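Local atomic coordinates of 3-hydroxyacyl-thioester dehydratase X (Mycobacterium tuberculosis, PDB entry 4OOB), a protein that catalyses the reversible hydration of trans-2-enoyl-CoA to (3R)-3-hydroxyacyl-CoA, with broad chain-length tolerance and a preference for C8 to C12 substrates. Residues 17-27 with 39-47. Residues are numbered along the deposited sequence; the frame is centred on the assembly and turned at random.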
loop_
_atom_site.group_PDB
_atom_site.type_symbol
_atom_site.label_atom_id
_atom_site.label_comp_id
_atom_site.label_asym_id
_atom_site.label_seq_id
_atom_site.Cartn_x
_atom_site.Cartn_y
_atom_site.Cartn_z
ATOM N N LEU A 17 13.160 4.299 15.770
ATOM C CA LEU A 17 12.773 5.185 14.705
ATOM C C LEU A 17 11.709 6.101 15.303
ATOM O O LEU A 17 10.656 5.613 15.773
ATOM C CB LEU A 17 12.234 4.366 13.523
ATOM C CG LEU A 17 12.095 5.088 12.195
ATOM C CD1 LEU A 17 13.473 5.366 11.621
ATOM C CD2 LEU A 17 11.257 4.276 11.240
ATOM N N PRO A 18 12.014 7.418 15.370
ATOM C CA PRO A 18 11.010 8.366 15.864
ATOM C C PRO A 18 9.927 8.612 14.823
ATOM O O PRO A 18 10.126 8.382 13.644
ATOM C CB PRO A 18 11.814 9.660 16.120
ATOM C CG PRO A 18 13.030 9.551 15.260
ATOM C CD PRO A 18 13.299 8.073 15.043
ATOM N N ILE A 19 8.777 9.063 15.284
ATOM C CA ILE A 19 7.693 9.414 14.390
ATOM C C ILE A 19 7.543 10.924 14.428
ATOM O O ILE A 19 7.370 11.505 15.490
ATOM C CB ILE A 19 6.407 8.668 14.810
ATOM C CG1 ILE A 19 6.557 7.181 14.426
ATOM C CG2 ILE A 19 5.154 9.303 14.196
ATOM C CD1 ILE A 19 5.622 6.228 15.145
ATOM N N ASP A 20 7.646 11.544 13.260
ATOM C CA ASP A 20 7.307 12.927 13.092
ATOM C C ASP A 20 5.795 13.173 12.949
ATOM O O ASP A 20 5.215 12.888 11.890
ATOM C CB ASP A 20 7.997 13.501 11.880
ATOM C CG ASP A 20 7.700 14.956 11.721
ATOM O OD1 ASP A 20 7.146 15.540 12.682
ATOM O OD2 ASP A 20 7.986 15.516 10.647
ATOM N N PRO A 21 5.170 13.798 13.971
ATOM C CA PRO A 21 3.743 14.030 13.911
ATOM C C PRO A 21 3.271 14.833 12.695
ATOM O O PRO A 21 2.109 14.656 12.272
ATOM C CB PRO A 21 3.443 14.795 15.193
ATOM C CG PRO A 21 4.614 14.556 16.094
ATOM C CD PRO A 21 5.779 14.358 15.185
ATOM N N ALA A 22 4.134 15.708 12.161
ATOM C CA ALA A 22 3.805 16.543 10.977
ATOM C C ALA A 22 3.647 15.667 9.734
ATOM O O ALA A 22 2.853 15.962 8.817
ATOM C CB ALA A 22 4.891 17.586 10.722
ATOM N N ASN A 23 4.465 14.627 9.677
ATOM C CA ASN A 23 4.437 13.717 8.556
ATOM C C ASN A 23 3.160 12.874 8.625
ATOM O O ASN A 23 2.503 12.668 7.628
ATOM C CB ASN A 23 5.665 12.835 8.592
ATOM C CG ASN A 23 5.775 12.012 7.361
ATOM O OD1 ASN A 23 5.612 10.798 7.384
ATOM N ND2 ASN A 23 5.968 12.674 6.265
ATOM N N VAL A 24 2.794 12.433 9.827
ATOM C CA VAL A 24 1.528 11.751 10.030
ATOM C C VAL A 24 0.365 12.664 9.573
ATOM O O VAL A 24 -0.489 12.230 8.803
ATOM C CB VAL A 24 1.280 11.301 11.496
ATOM C CG1 VAL A 24 -0.016 10.474 11.587
ATOM C CG2 VAL A 24 2.463 10.526 12.055
ATOM N N ALA A 25 0.367 13.913 10.035
ATOM C CA ALA A 25 -0.703 14.877 9.699
ATOM C C ALA A 25 -0.785 15.053 8.209
ATOM O O ALA A 25 -1.852 15.082 7.648
ATOM C CB ALA A 25 -0.462 16.239 10.365
ATOM N N ALA A 26 0.372 15.172 7.579
ATOM C CA ALA A 26 0.417 15.447 6.151
ATOM C C ALA A 26 -0.112 14.252 5.397
ATOM O O ALA A 26 -0.783 14.440 4.398
ATOM C CB ALA A 26 1.837 15.784 5.700
ATOM N N TYR A 27 0.227 13.049 5.883
ATOM C CA TYR A 27 -0.225 11.753 5.331
ATOM C C TYR A 27 -1.715 11.581 5.508
ATOM O O TYR A 27 -2.429 11.217 4.571
ATOM C CB TYR A 27 0.526 10.566 6.014
ATOM C CG TYR A 27 0.058 9.135 5.651
ATOM C CD1 TYR A 27 -1.050 8.530 6.284
ATOM C CD2 TYR A 27 0.743 8.369 4.705
ATOM C CE1 TYR A 27 -1.444 7.222 5.980
ATOM C CE2 TYR A 27 0.362 7.073 4.399
ATOM C CZ TYR A 27 -0.741 6.498 5.021
ATOM O OH TYR A 27 -1.104 5.198 4.697
ATOM N N VAL A 39 -1.582 6.647 14.859
ATOM C CA VAL A 39 -1.333 6.697 13.421
ATOM C C VAL A 39 -2.401 5.863 12.733
ATOM O O VAL A 39 -2.861 4.859 13.287
ATOM C CB VAL A 39 0.066 6.186 13.032
ATOM C CG1 VAL A 39 1.134 7.025 13.742
ATOM C CG2 VAL A 39 0.216 4.710 13.339
ATOM N N PRO A 40 -2.792 6.281 11.525
ATOM C CA PRO A 40 -3.647 5.455 10.690
ATOM C C PRO A 40 -3.085 4.057 10.438
ATOM O O PRO A 40 -1.899 3.871 10.307
ATOM C CB PRO A 40 -3.684 6.220 9.367
ATOM C CG PRO A 40 -3.297 7.635 9.712
ATOM C CD PRO A 40 -2.299 7.472 10.817
ATOM N N LEU A 41 -3.979 3.088 10.330
ATOM C CA LEU A 41 -3.609 1.673 10.204
ATOM C C LEU A 41 -2.540 1.417 9.158
ATOM O O LEU A 41 -1.652 0.639 9.398
ATOM C CB LEU A 41 -4.878 0.856 9.897
ATOM C CG LEU A 41 -4.710 -0.618 9.588
ATOM C CD1 LEU A 41 -4.168 -1.414 10.769
ATOM C CD2 LEU A 41 -6.038 -1.205 9.094
ATOM N N THR A 42 -2.639 2.075 7.998
ATOM C CA THR A 42 -1.678 1.893 6.877
ATOM C C THR A 42 -0.383 2.762 6.950
ATOM O O THR A 42 0.506 2.613 6.124
ATOM C CB THR A 42 -2.387 2.201 5.516
ATOM O OG1 THR A 42 -3.003 3.506 5.556
ATOM C CG2 THR A 42 -3.431 1.151 5.231
ATOM N N TYR A 43 -0.295 3.675 7.931
ATOM C CA TYR A 43 0.763 4.668 7.927
ATOM C C TYR A 43 2.173 4.056 8.095
ATOM O O TYR A 43 3.134 4.569 7.532
ATOM C CB TYR A 43 0.509 5.780 8.971
ATOM C CG TYR A 43 1.733 6.648 9.145
ATOM C CD1 TYR A 43 2.014 7.621 8.222
ATOM C CD2 TYR A 43 2.631 6.452 10.189
ATOM C CE1 TYR A 43 3.146 8.381 8.320
ATOM C CE2 TYR A 43 3.764 7.224 10.300
ATOM C CZ TYR A 43 4.020 8.171 9.337
ATOM O OH TYR A 43 5.136 8.988 9.357
ATOM N N PRO A 44 2.289 2.964 8.882
ATOM C CA PRO A 44 3.617 2.404 9.077
ATOM C C PRO A 44 4.189 1.804 7.807
ATOM O O PRO A 44 5.393 1.556 7.757
ATOM C CB PRO A 44 3.410 1.333 10.166
ATOM C CG PRO A 44 2.225 1.815 10.901
ATOM C CD PRO A 44 1.328 2.444 9.878
ATOM N N PHE A 45 3.366 1.632 6.774
ATOM C CA PHE A 45 3.926 1.355 5.472
ATOM C C PHE A 45 4.840 2.503 5.050
ATOM O O PHE A 45 5.985 2.272 4.639
ATOM C CB PHE A 45 2.861 1.087 4.381
ATOM C CG PHE A 45 3.459 0.792 3.030
ATOM C CD1 PHE A 45 3.652 -0.524 2.592
ATOM C CD2 PHE A 45 3.825 1.807 2.184
ATOM C CE1 PHE A 45 4.209 -0.800 1.346
ATOM C CE2 PHE A 45 4.415 1.541 0.940
ATOM C CZ PHE A 45 4.572 0.238 0.505
ATOM N N ALA A 46 4.346 3.727 5.091
ATOM C CA ALA A 46 5.209 4.865 4.682
ATOM C C ALA A 46 6.422 5.010 5.598
ATOM O O ALA A 46 7.564 5.185 5.168
ATOM C CB ALA A 46 4.420 6.153 4.624
ATOM N N LEU A 47 6.188 4.880 6.884
ATOM C CA LEU A 47 7.248 5.092 7.846
ATOM C C LEU A 47 8.448 4.144 7.645
ATOM O O LEU A 47 9.611 4.542 7.831
ATOM C CB LEU A 47 6.665 4.877 9.242
ATOM C CG LEU A 47 7.568 5.050 10.474
ATOM C CD1 LEU A 47 7.937 6.512 10.703
ATOM C CD2 LEU A 47 6.847 4.464 11.680
#
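Tyr27 and Tyr43 meet in a T-shaped stack at the heart of the contact: the CD1 edge of Tyr43 points into the face of Tyr27, with ring centroids 5.1 Å apart and planes at 82°. Tyr43 CB lies over the same ring as a CH-pi partner, so that Tyr43 meets it with both its CB and its ring edge. A second CH-pi contact covers a face of the Tyr43 ring, where Val24 CG2 sits 4.2 Å from the centroid, displaced toward the rim.

Two hydrogen bonds hold the tyrosine hydroxyls. Tyr43 OH donates to Asn23 OD1 at 2.7 Å, arriving in the carbonyl plane on a lone pair, while the amide is turned well out of the ring plane. Tyr27, its CG swung opposite the backbone N (chi1 174°), stretches across to Thr42, and its OH pairs with Thr42 OG1 at 2.7 Å, near the plane of the ring. Each ring is thus held at its hydroxyl and by the other tyrosine, which should limit its rotation.

Aliphatic contacts fill in around the rings. Val24 CG1 packs 3.8 Å from Pro40 CD, and Val24 CG2 touches Val39 CG1. Pro40 CB and Ala46 CB approach Tyr27 obliquely. Farther along, Leu17 CD2 lies 3.8 Å from Leu47 CG, the two side chains reaching toward each other tip to tip, and the Ile19 side chain crosses that of Leu47 at about a right angle.

Between Ile19 and Asn23, Asp20 N-caps helix 21-31, its OD1 accepting from Ala22 N. The helical segments run at 126°, their axes 11.1 Å apart, a gap the two tyrosines bridge, packing helix 21-31 and its lead-in against helix 43-57 of this hotdog-fold protein. Leu17, Ile19 and Leu47 also rest on Val87 of strand 86-99, beside edge strand 12-18, while Tyr27 and Thr42 touch Ala198 of helix 193-199.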